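Local coordinates for protein 6-phosphogluconate dehydrogenase (Pseudomonas syringae, PDB 5U5G) that probably acts as an NADP-dependent reductase in a late step of fosfomycin biosynthesis, binding NADP and (2-oxopropyl)phosphonic acid together, at residues A[10-15]-A[231-236]; A[106-111]-A[164-169]; A[215-220]-A[277-282]. One frame throughout, in Å; residues are numbered along the deposited sequence.

Interaction 1: residues A[10-15]-A[231-236]. With NAP (NADP nicotinamide-adenine-dinucleotide phosphate), chain E.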
loop_
_atom_site.group_PDB
_atom_site.type_symbol
_atom_site.label_atom_id
_atom_site.label_comp_id
_atom_site.label_asym_id
_atom_site.label_seq_id
_atom_site.Cartn_x
_atom_site.Cartn_y
_atom_site.Cartn_z
ATOM N N LEU A 10 -28.956 -2.704 3.181
ATOM C CA LEU A 10 -28.448 -3.992 3.605
ATOM C C LEU A 10 -27.679 -4.610 2.453
ATOM O O LEU A 10 -27.925 -5.755 2.067
ATOM C CB LEU A 10 -29.600 -4.884 4.072
ATOM C CG LEU A 10 -30.402 -4.288 5.243
ATOM C CD1 LEU A 10 -31.588 -5.175 5.641
ATOM C CD2 LEU A 10 -29.522 -3.993 6.467
ATOM N N GLY A 11 -26.774 -3.839 1.873
ATOM C CA GLY A 11 -25.842 -4.369 0.907
ATOM C C GLY A 11 -24.718 -5.084 1.622
ATOM O O GLY A 11 -24.816 -5.440 2.800
ATOM N N ARG A 12 -23.624 -5.288 0.887
ATOM C CA ARG A 12 -22.486 -6.016 1.432
ATOM C C ARG A 12 -22.000 -5.389 2.731
ATOM O O ARG A 12 -21.862 -6.073 3.753
ATOM C CB ARG A 12 -21.357 -6.060 0.397
ATOM C CG ARG A 12 -21.603 -7.021 -0.772
ATOM C CD ARG A 12 -20.941 -6.446 -2.031
ATOM N NE ARG A 12 -20.585 -7.445 -3.033
ATOM C CZ ARG A 12 -21.103 -7.523 -4.258
ATOM N NH1 ARG A 12 -22.025 -6.650 -4.667
ATOM N NH2 ARG A 12 -20.684 -8.481 -5.081
ATOM N N MET A 13 -21.699 -4.093 2.697
ATOM C CA MET A 13 -21.178 -3.421 3.886
ATOM C C MET A 13 -22.265 -3.234 4.937
ATOM O O MET A 13 -22.014 -3.413 6.135
ATOM C CB MET A 13 -20.576 -2.065 3.499
ATOM C CG MET A 13 -20.029 -1.257 4.686
ATOM S SD MET A 13 -18.626 -2.102 5.463
ATOM C CE MET A 13 -17.608 -2.328 4.045
ATOM N N GLY A 14 -23.479 -2.869 4.512
ATOM C CA GLY A 14 -24.556 -2.655 5.476
ATOM C C GLY A 14 -24.871 -3.900 6.293
ATOM O O GLY A 14 -24.944 -3.852 7.525
ATOM N N GLN A 15 -25.054 -5.036 5.611
ATOM C CA GLN A 15 -25.242 -6.314 6.298
ATOM C C GLN A 15 -24.134 -6.585 7.313
ATOM O O GLN A 15 -24.403 -7.006 8.441
ATOM C CB GLN A 15 -25.295 -7.457 5.275
ATOM C CG GLN A 15 -26.619 -7.577 4.519
ATOM C CD GLN A 15 -26.625 -8.769 3.561
ATOM O OE1 GLN A 15 -26.444 -9.916 3.987
ATOM N NE2 GLN A 15 -26.800 -8.498 2.254
ATOM N N SER A 231 -14.744 -13.632 -3.220
ATOM C CA SER A 231 -15.127 -12.238 -3.389
ATOM C C SER A 231 -14.360 -11.331 -2.428
ATOM O O SER A 231 -14.160 -11.661 -1.256
ATOM C CB SER A 231 -16.637 -12.089 -3.165
ATOM O OG SER A 231 -17.026 -10.735 -3.284
ATOM N N SER A 232 -13.915 -10.180 -2.932
ATOM C CA SER A 232 -13.408 -9.137 -2.051
ATOM C C SER A 232 -14.533 -8.266 -1.517
ATOM O O SER A 232 -14.274 -7.367 -0.704
ATOM C CB SER A 232 -12.359 -8.276 -2.767
ATOM O OG SER A 232 -12.914 -7.488 -3.797
ATOM N N ASN A 233 -15.769 -8.533 -1.959
ATOM C CA ASN A 233 -16.988 -7.848 -1.500
ATOM C C ASN A 233 -16.986 -6.356 -1.833
ATOM O O ASN A 233 -17.643 -5.553 -1.160
ATOM C CB ASN A 233 -17.217 -8.072 -0.004
ATOM C CG ASN A 233 -17.816 -9.431 0.288
ATOM O OD1 ASN A 233 -17.234 -10.245 1.005
ATOM N ND2 ASN A 233 -18.984 -9.682 -0.272
ATOM N N VAL A 234 -16.250 -5.973 -2.873
ATOM C CA VAL A 234 -16.392 -4.670 -3.491
ATOM C C VAL A 234 -16.694 -4.900 -4.963
ATOM O O VAL A 234 -15.846 -5.405 -5.710
ATOM C CB VAL A 234 -15.151 -3.794 -3.320
ATOM C CG1 VAL A 234 -15.436 -2.407 -3.892
ATOM C CG2 VAL A 234 -14.749 -3.704 -1.850
ATOM N N SER A 235 -17.894 -4.517 -5.385
ATOM C CA SER A 235 -18.262 -4.639 -6.784
ATOM C C SER A 235 -17.594 -3.554 -7.621
ATOM O O SER A 235 -17.185 -2.497 -7.125
ATOM C CB SER A 235 -19.775 -4.537 -6.956
ATOM O OG SER A 235 -20.188 -3.203 -6.713
ATOM N N LEU A 236 -17.512 -3.817 -8.921
ATOM C CA LEU A 236 -17.029 -2.786 -9.830
ATOM C C LEU A 236 -17.968 -1.590 -9.858
ATOM O O LEU A 236 -17.520 -0.464 -10.094
ATOM C CB LEU A 236 -16.847 -3.358 -11.229
ATOM C CG LEU A 236 -15.631 -4.279 -11.421
ATOM C CD1 LEU A 236 -15.795 -5.120 -12.682
ATOM C CD2 LEU A 236 -14.335 -3.494 -11.477
HETATM P PA NAP E . -24.040 -2.915 -2.444
HETATM O O1A NAP E . -24.140 -2.741 -3.915
HETATM O O2A NAP E . -23.581 -4.221 -1.846
HETATM O O5B NAP E . -25.485 -2.509 -1.733
HETATM C C5B NAP E . -25.865 -1.253 -2.240
HETATM C C4B NAP E . -27.012 -0.746 -1.341
HETATM O O4B NAP E . -27.574 0.464 -1.849
HETATM C C3B NAP E . -28.134 -1.843 -1.256
HETATM O O3B NAP E . -28.730 -1.786 0.003
HETATM C C2B NAP E . -29.137 -1.302 -2.294
HETATM O O2B NAP E . -30.421 -1.628 -2.074
HETATM C C1B NAP E . -28.965 0.240 -1.992
HETATM N N9A NAP E . -29.482 0.992 -3.118
HETATM C C8A NAP E . -28.866 1.289 -4.351
HETATM N N7A NAP E . -29.672 1.994 -5.191
HETATM C C5A NAP E . -30.860 2.143 -4.460
HETATM C C6A NAP E . -32.084 2.766 -4.759
HETATM N N6A NAP E . -32.279 3.393 -5.965
HETATM N N1A NAP E . -33.111 2.769 -3.872
HETATM C C2A NAP E . -32.872 2.134 -2.683
HETATM N N3A NAP E . -31.769 1.506 -2.252
HETATM C C4A NAP E . -30.757 1.523 -3.174
HETATM O O3 NAP E . -22.963 -1.712 -2.140
HETATM P PN NAP E . -22.035 -1.951 -0.858
HETATM O O1N NAP E . -22.791 -2.327 0.355
HETATM O O2N NAP E . -20.676 -2.519 -1.200
HETATM O O5D NAP E . -21.546 -0.313 -0.504
HETATM C C5D NAP E . -22.517 0.381 0.142
HETATM C C4D NAP E . -21.895 1.699 0.566
HETATM O O4D NAP E . -20.748 1.450 1.420
HETATM C C3D NAP E . -21.350 2.456 -0.716
HETATM O O3D NAP E . -21.554 3.830 -0.542
HETATM C C2D NAP E . -19.874 2.121 -0.710
HETATM O O2D NAP E . -19.072 3.121 -1.281
HETATM C C1D NAP E . -19.615 2.076 0.832
HETATM N N1N NAP E . -18.456 1.266 1.151
HETATM C C2N NAP E . -18.352 -0.090 0.740
HETATM C C3N NAP E . -17.259 -0.825 1.149
HETATM C C7N NAP E . -17.133 -2.236 0.772
HETATM O O7N NAP E . -16.197 -2.943 1.150
HETATM N N7N NAP E . -18.119 -2.832 0.007
HETATM C C4N NAP E . -16.196 -0.245 2.043
HETATM C C5N NAP E . -16.401 1.164 2.383
HETATM C C6N NAP E . -17.454 1.850 1.942
HETATM P P2B NAP E . -30.938 -3.264 -2.759
HETATM O O1X NAP E . -30.279 -4.147 -1.745
HETATM O O2X NAP E . -32.465 -3.170 -2.704
HETATM O O3X NAP E . -30.297 -3.176 -4.122
#

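Interaction 2: residues A[106-111]-A[164-169]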
loop_
_atom_site.group_PDB
_atom_site.type_symbol
_atom_site.label_atom_id
_atom_site.label_comp_id
_atom_site.label_asym_id
_atom_site.label_seq_id
_atom_site.Cartn_x
_atom_site.Cartn_y
_atom_site.Cartn_z
ATOM N N GLY A 106 -25.071 19.542 1.421
ATOM C CA GLY A 106 -26.486 19.872 1.334
ATOM C C GLY A 106 -27.316 19.145 2.373
ATOM O O GLY A 106 -28.275 19.699 2.917
ATOM N N LEU A 107 -26.956 17.895 2.671
ATOM C CA LEU A 107 -27.692 17.135 3.678
ATOM C C LEU A 107 -27.421 17.671 5.082
ATOM O O LEU A 107 -28.344 17.756 5.898
ATOM C CB LEU A 107 -27.333 15.654 3.580
ATOM C CG LEU A 107 -27.902 14.935 2.357
ATOM C CD1 LEU A 107 -27.322 13.541 2.226
ATOM C CD2 LEU A 107 -29.444 14.887 2.411
ATOM N N HIS A 108 -26.169 18.045 5.381
ATOM C CA HIS A 108 -25.884 18.741 6.638
ATOM C C HIS A 108 -26.839 19.916 6.839
ATOM O O HIS A 108 -27.449 20.069 7.907
ATOM C CB HIS A 108 -24.433 19.235 6.663
ATOM C CG HIS A 108 -23.429 18.175 7.017
ATOM N ND1 HIS A 108 -23.208 17.762 8.315
ATOM C CD2 HIS A 108 -22.580 17.454 6.243
ATOM C CE1 HIS A 108 -22.277 16.824 8.324
ATOM N NE2 HIS A 108 -21.880 16.619 7.079
ATOM N N ALA A 109 -26.998 20.742 5.804
ATOM C CA ALA A 109 -27.847 21.926 5.919
ATOM C C ALA A 109 -29.320 21.555 6.026
ATOM O O ALA A 109 -30.054 22.143 6.830
ATOM C CB ALA A 109 -27.624 22.857 4.727
ATOM N N ALA A 110 -29.777 20.588 5.226
ATOM C CA ALA A 110 -31.191 20.217 5.274
ATOM C C ALA A 110 -31.562 19.647 6.636
ATOM O O ALA A 110 -32.639 19.945 7.172
ATOM C CB ALA A 110 -31.527 19.226 4.158
ATOM N N PHE A 111 -30.678 18.834 7.223
ATOM C CA PHE A 111 -30.958 18.297 8.554
ATOM C C PHE A 111 -31.029 19.410 9.590
ATOM O O PHE A 111 -31.927 19.414 10.441
ATOM C CB PHE A 111 -29.896 17.271 8.961
ATOM C CG PHE A 111 -30.206 15.859 8.518
ATOM C CD1 PHE A 111 -30.237 15.529 7.167
ATOM C CD2 PHE A 111 -30.417 14.854 9.457
ATOM C CE1 PHE A 111 -30.509 14.218 6.751
ATOM C CE2 PHE A 111 -30.680 13.538 9.050
ATOM C CZ PHE A 111 -30.742 13.223 7.699
ATOM N N PRO A 164 -14.502 18.133 11.422
ATOM C CA PRO A 164 -15.892 18.617 11.569
ATOM C C PRO A 164 -16.503 19.236 10.325
ATOM O O PRO A 164 -17.716 19.096 10.119
ATOM C CB PRO A 164 -15.777 19.661 12.696
ATOM C CG PRO A 164 -14.530 19.332 13.427
ATOM C CD PRO A 164 -13.593 18.704 12.431
ATOM N N GLU A 165 -15.713 19.925 9.508
ATOM C CA GLU A 165 -16.256 20.686 8.387
ATOM C C GLU A 165 -17.092 19.797 7.469
ATOM O O GLU A 165 -16.598 18.766 6.994
ATOM C CB GLU A 165 -15.121 21.323 7.590
ATOM C CG GLU A 165 -15.580 22.062 6.342
ATOM C CD GLU A 165 -14.416 22.561 5.483
ATOM O OE1 GLU A 165 -13.345 21.914 5.482
ATOM O OE2 GLU A 165 -14.569 23.608 4.814
ATOM N N PRO A 166 -18.343 20.169 7.183
ATOM C CA PRO A 166 -19.178 19.358 6.284
ATOM C C PRO A 166 -18.514 19.124 4.936
ATOM O O PRO A 166 -17.911 20.025 4.346
ATOM C CB PRO A 166 -20.453 20.194 6.135
ATOM C CG PRO A 166 -20.521 21.011 7.401
ATOM C CD PRO A 166 -19.079 21.310 7.760
ATOM N N GLY A 167 -18.641 17.897 4.438
ATOM C CA GLY A 167 -18.052 17.528 3.176
ATOM C C GLY A 167 -16.605 17.096 3.256
ATOM O O GLY A 167 -16.110 16.481 2.307
ATOM N N LYS A 168 -15.918 17.381 4.369
ATOM C CA LYS A 168 -14.488 17.083 4.451
ATOM C C LYS A 168 -14.238 15.583 4.548
ATOM O O LYS A 168 -13.283 15.071 3.953
ATOM C CB LYS A 168 -13.853 17.803 5.642
ATOM C CG LYS A 168 -12.338 17.581 5.741
ATOM C CD LYS A 168 -11.664 18.582 6.694
ATOM C CE LYS A 168 -10.164 18.399 6.680
ATOM N NZ LYS A 168 -9.467 19.337 7.585
ATOM N N ALA A 169 -15.072 14.865 5.306
ATOM C CA ALA A 169 -14.910 13.419 5.397
ATOM C C ALA A 169 -15.037 12.768 4.027
ATOM O O ALA A 169 -14.254 11.873 3.685
ATOM C CB ALA A 169 -15.928 12.827 6.377
#

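Interaction 3: residues A[215-220]-A[277-282]. With 7VD ((2-oxopropyl)phosphonic acid), chain F.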
loop_
_atom_site.group_PDB
_atom_site.type_symbol
_atom_site.label_atom_id
_atom_site.label_comp_id
_atom_site.label_asym_id
_atom_site.label_seq_id
_atom_site.Cartn_x
_atom_site.Cartn_y
_atom_site.Cartn_z
ATOM N N SER A 215 0.732 -3.157 0.710
ATOM C CA SER A 215 -0.367 -2.204 0.828
ATOM C C SER A 215 -1.598 -2.982 1.258
ATOM O O SER A 215 -1.690 -4.195 1.041
ATOM C CB SER A 215 -0.646 -1.453 -0.485
ATOM O OG SER A 215 -1.215 -2.291 -1.486
ATOM N N ALA A 216 -2.538 -2.269 1.883
ATOM C CA ALA A 216 -3.829 -2.870 2.201
ATOM C C ALA A 216 -4.456 -3.537 0.977
ATOM O O ALA A 216 -5.007 -4.646 1.075
ATOM C CB ALA A 216 -4.766 -1.807 2.788
ATOM N N TYR A 217 -4.353 -2.907 -0.199
ATOM C CA TYR A 217 -4.992 -3.496 -1.370
ATOM C C TYR A 217 -4.130 -4.512 -2.103
ATOM O O TYR A 217 -4.677 -5.307 -2.881
ATOM C CB TYR A 217 -5.482 -2.405 -2.335
ATOM C CG TYR A 217 -6.958 -2.200 -2.097
ATOM C CD1 TYR A 217 -7.404 -1.460 -0.997
ATOM C CD2 TYR A 217 -7.913 -2.836 -2.897
ATOM C CE1 TYR A 217 -8.771 -1.310 -0.733
ATOM C CE2 TYR A 217 -9.282 -2.684 -2.646
ATOM C CZ TYR A 217 -9.704 -1.922 -1.558
ATOM O OH TYR A 217 -11.058 -1.769 -1.296
ATOM N N MET A 218 -2.811 -4.517 -1.880
ATOM C CA MET A 218 -2.020 -5.689 -2.252
ATOM C C MET A 218 -2.508 -6.928 -1.504
ATOM O O MET A 218 -2.639 -8.009 -2.094
ATOM C CB MET A 218 -0.534 -5.439 -1.971
ATOM C CG MET A 218 0.358 -6.692 -2.091
ATOM S SD MET A 218 0.507 -7.461 -3.729
ATOM C CE MET A 218 1.650 -6.318 -4.533
ATOM N N ASP A 219 -2.797 -6.782 -0.203
ATOM C CA ASP A 219 -3.415 -7.872 0.556
ATOM C C ASP A 219 -4.711 -8.333 -0.101
ATOM O O ASP A 219 -4.948 -9.536 -0.257
ATOM C CB ASP A 219 -3.682 -7.438 1.999
ATOM C CG ASP A 219 -2.400 -7.228 2.797
ATOM O OD1 ASP A 219 -1.312 -7.656 2.338
ATOM O OD2 ASP A 219 -2.483 -6.624 3.886
ATOM N N VAL A 220 -5.563 -7.381 -0.502
ATOM C CA VAL A 220 -6.812 -7.739 -1.171
ATOM C C VAL A 220 -6.522 -8.553 -2.427
ATOM O O VAL A 220 -7.129 -9.602 -2.661
ATOM C CB VAL A 220 -7.632 -6.477 -1.496
ATOM C CG1 VAL A 220 -8.827 -6.844 -2.372
ATOM C CG2 VAL A 220 -8.095 -5.807 -0.210
ATOM N N SER A 277 -19.713 -7.666 -10.660
ATOM C CA SER A 277 -18.490 -8.453 -10.599
ATOM C C SER A 277 -17.427 -7.770 -9.732
ATOM O O SER A 277 -17.464 -6.557 -9.476
ATOM C CB SER A 277 -17.939 -8.693 -12.000
ATOM O OG SER A 277 -18.832 -9.480 -12.758
ATOM N N ASP A 278 -16.465 -8.577 -9.283
ATOM C CA ASP A 278 -15.499 -8.132 -8.286
ATOM C C ASP A 278 -14.544 -7.095 -8.872
ATOM O O ASP A 278 -14.129 -7.186 -10.035
ATOM C CB ASP A 278 -14.710 -9.334 -7.751
ATOM C CG ASP A 278 -14.120 -9.087 -6.373
ATOM O OD1 ASP A 278 -13.016 -8.478 -6.271
ATOM O OD2 ASP A 278 -14.764 -9.507 -5.387
ATOM N N GLN A 279 -14.192 -6.101 -8.044
ATOM C CA GLN A 279 -13.152 -5.142 -8.411
ATOM C C GLN A 279 -11.878 -5.840 -8.888
ATOM O O GLN A 279 -11.187 -5.334 -9.777
ATOM C CB GLN A 279 -12.834 -4.223 -7.217
ATOM C CG GLN A 279 -12.474 -4.988 -5.940
ATOM C CD GLN A 279 -12.103 -4.098 -4.773
ATOM O OE1 GLN A 279 -12.037 -2.869 -4.900
ATOM N NE2 GLN A 279 -11.877 -4.715 -3.613
ATOM N N CYS A 280 -11.558 -6.999 -8.319
ATOM C CA CYS A 280 -10.352 -7.732 -8.691
ATOM C C CYS A 280 -10.464 -8.445 -10.028
ATOM O O CYS A 280 -9.516 -9.134 -10.402
ATOM C CB CYS A 280 -9.991 -8.747 -7.609
ATOM S SG CYS A 280 -9.585 -8.007 -6.018
ATOM N N GLN A 281 -11.569 -8.298 -10.764
ATOM C CA GLN A 281 -11.657 -8.903 -12.095
ATOM C C GLN A 281 -10.742 -8.235 -13.120
ATOM O O GLN A 281 -10.656 -8.712 -14.258
ATOM C CB GLN A 281 -13.112 -8.892 -12.571
ATOM C CG GLN A 281 -13.872 -10.163 -12.158
ATOM C CD GLN A 281 -13.272 -11.407 -12.798
ATOM O OE1 GLN A 281 -13.359 -11.585 -14.009
ATOM N NE2 GLN A 281 -12.646 -12.261 -11.995
ATOM N N TYR A 282 -10.052 -7.152 -12.748
ATOM C CA TYR A 282 -8.926 -6.696 -13.557
ATOM C C TYR A 282 -7.969 -7.847 -13.874
ATOM O O TYR A 282 -7.354 -7.855 -14.943
ATOM C CB TYR A 282 -8.181 -5.570 -12.832
ATOM C CG TYR A 282 -7.089 -4.885 -13.657
ATOM C CD1 TYR A 282 -7.261 -4.638 -15.013
ATOM C CD2 TYR A 282 -5.913 -4.442 -13.056
ATOM C CE1 TYR A 282 -6.273 -3.981 -15.760
ATOM C CE2 TYR A 282 -4.920 -3.789 -13.793
ATOM C CZ TYR A 282 -5.109 -3.555 -15.133
ATOM O OH TYR A 282 -4.118 -2.911 -15.847
HETATM P P1 7VD F . -12.642 -0.029 1.482
HETATM C C1 7VD F . -13.809 -0.355 0.131
HETATM O O2 7VD F . -12.211 1.414 1.600
HETATM O O3 7VD F . -13.170 -0.518 2.810
HETATM O O4 7VD F . -11.485 -0.890 1.036
HETATM C C6 7VD F . -14.403 0.852 -0.550
HETATM O O7 7VD F . -14.678 1.872 0.082
HETATM C C8 7VD F . -14.631 0.720 -2.031
#

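Interaction 1: residues A[10-15]-A[231-236]
With CG turned away from its own carbonyl carbon (chi1 -74°) and the chain bent at chi2, Arg12 leaves the first turn of helix 12-23 and runs across to the loop 231-236, where it crosses the side chain of Asn233. Its CD lies 3.5 Å from the backbone oxygen of Asn233 and its CG 3.8 Å from Asn233 ND2, while the guanidinium and amide planes stand 68° apart; no hydrogen bond joins the two segments directly. Ser235 CB sits over one face of the guanidinium, 3.8 Å from Arg12 NH1, and that nitrogen forms a salt bridge with Glu276. Arg12 NE is buried here without a partner in the model.

The cofactor completes the bridge. Arg12 N gives an almost straight bond to NADP O2A (2.9 Å, 178°), and Met13 N binds O1N on the other phosphate of the pyrophosphate. From the opposite segment, Asn233 O accepts from the carboxamide N7N at 3.0 Å, and Val234 CG2 packs on the carboxamide oxygen. Gly11 CA lies 3.2 Å from NADP O5B, a closeness that fits the glycine-rich turn of a Rossmann fold. Within this contact, backbone N-H groups hold the two phosphates and a backbone oxygen holds the carboxamide; the guanidinium is paired with Glu276, so its effect on the phosphate charge is probably partial and through space.

Interaction 2: residues A[106-111]-A[164-169]
His108 reaches from helix 101-113 onto the proline ring of Pro166, in the turn that leads into helix 168-196. Its CB, which leaves the helix toward the turn, lies 4.1 Å from Pro166 CB. One bond further, CG comes to 3.7 Å from the same Pro166 CB and is also brushed by Pro166 CG. The closest meeting is at CD2, 3.5 Å from Pro166 CB. At the tip, NE2 passes 3.9 Å from Pro166 CA and is hydrogen-bonded to OE1 of Glu120 on strand 117-124, the same oxygen that accepts from Gly167 N, which ties the histidine and the turn to one carboxylate.

Pro166 CB lies over one face of the imidazole, offset toward the rim and 26° off the ring normal, a CH-pi contact. With CG beside the backbone N and anti to the carbonyl carbon (chi1 -80°), the ring is carried out toward the turn, and the rotation about CB-CG then sets its face against Pro166. Tyr118 adds an edge-to-face ring contact with His108, so both packing and a polar bond restrain the imidazole.

Glu165 to Lys168 form a type II beta turn closed by Lys168 N on Glu165 O at 3.0 Å; Gly167 has a positive phi of 85° and serves as N-cap of the long helix. Beyond it, Lys168 NZ makes a salt bridge with Asp200 of the second subunit. A proline-glycine pair at the central positions is characteristic of a type II turn, here placed where the sheet-bearing nucleotide-binding part passes into helix 168-196.

Interaction 3: residues A[215-220]-A[277-282]
Tyr217 turns the edge of its ring to the amide of Gln279, with CE2 3.4 Å from Gln279 NE2 and 3.6 Å from Gln279 OE1. The two planes are nearly perpendicular, at 87°, and Gln279 CD lies in the plane of the tyrosine ring; the ring edge comes at the amide obliquely, nearest NE2. Gln279 gets there with CG set between its backbone N and carbonyl carbon (chi1 54°) and the rest of the chain extended. Val220, one helical turn on from Tyr217, places CG2 over the centre of the tyrosine ring; its other methyl, CG1, packs 3.9 Å from Cys280 SG and equally close to Gln279 NE2.

Both segments are braced from within. Ser215 OG caps helix 216-226 by accepting from Met218 N at 2.8 Å, and Asp278 OD1 accepts from Cys280 N through its anti lone pair, making an Asx turn. Gln279 NE2 also binds Ser232, which helps to fix the rotation of the amide.

At the tip, Tyr217 OH donates a short bond of 2.5 Å to the phosphonate oxygen O4 of the bound (2-oxopropyl)phosphonic acid. Lys173 and Arg212 of the second subunit are hydrogen-bonded to the same ligand. Arg239, bonded to both Tyr217 OH and Gln279 OE1, would probably add to these positive surroundings, with Gln279 as a second-shell residue beside a first-shell phenol.

In the fold
Interactions 1 and 3 are neighbours, with centres about 13 Å apart. Along the chain their segments alternate: 10-15, 215-220, 231-236, 277-282. Interaction 2 falls between the two segments of interaction 1, its centre about 25 Å from that of interaction 1 and 31 Å from that of interaction 3; it touches neither, nearest atoms being about 14 and 15 Å away. Interaction 1 bridges the two domains at the cofactor, interaction 2 lies where the sheet-bearing part passes into helix 168-196, and interaction 3 belongs to the helical domain. Probable hydrogen bonds from Ser232 OG to Asp278 OD1 and from Leu236 N to Ser277 O connect the cofactor-binding loop 231-236 with 277-282, beside the phosphonate site.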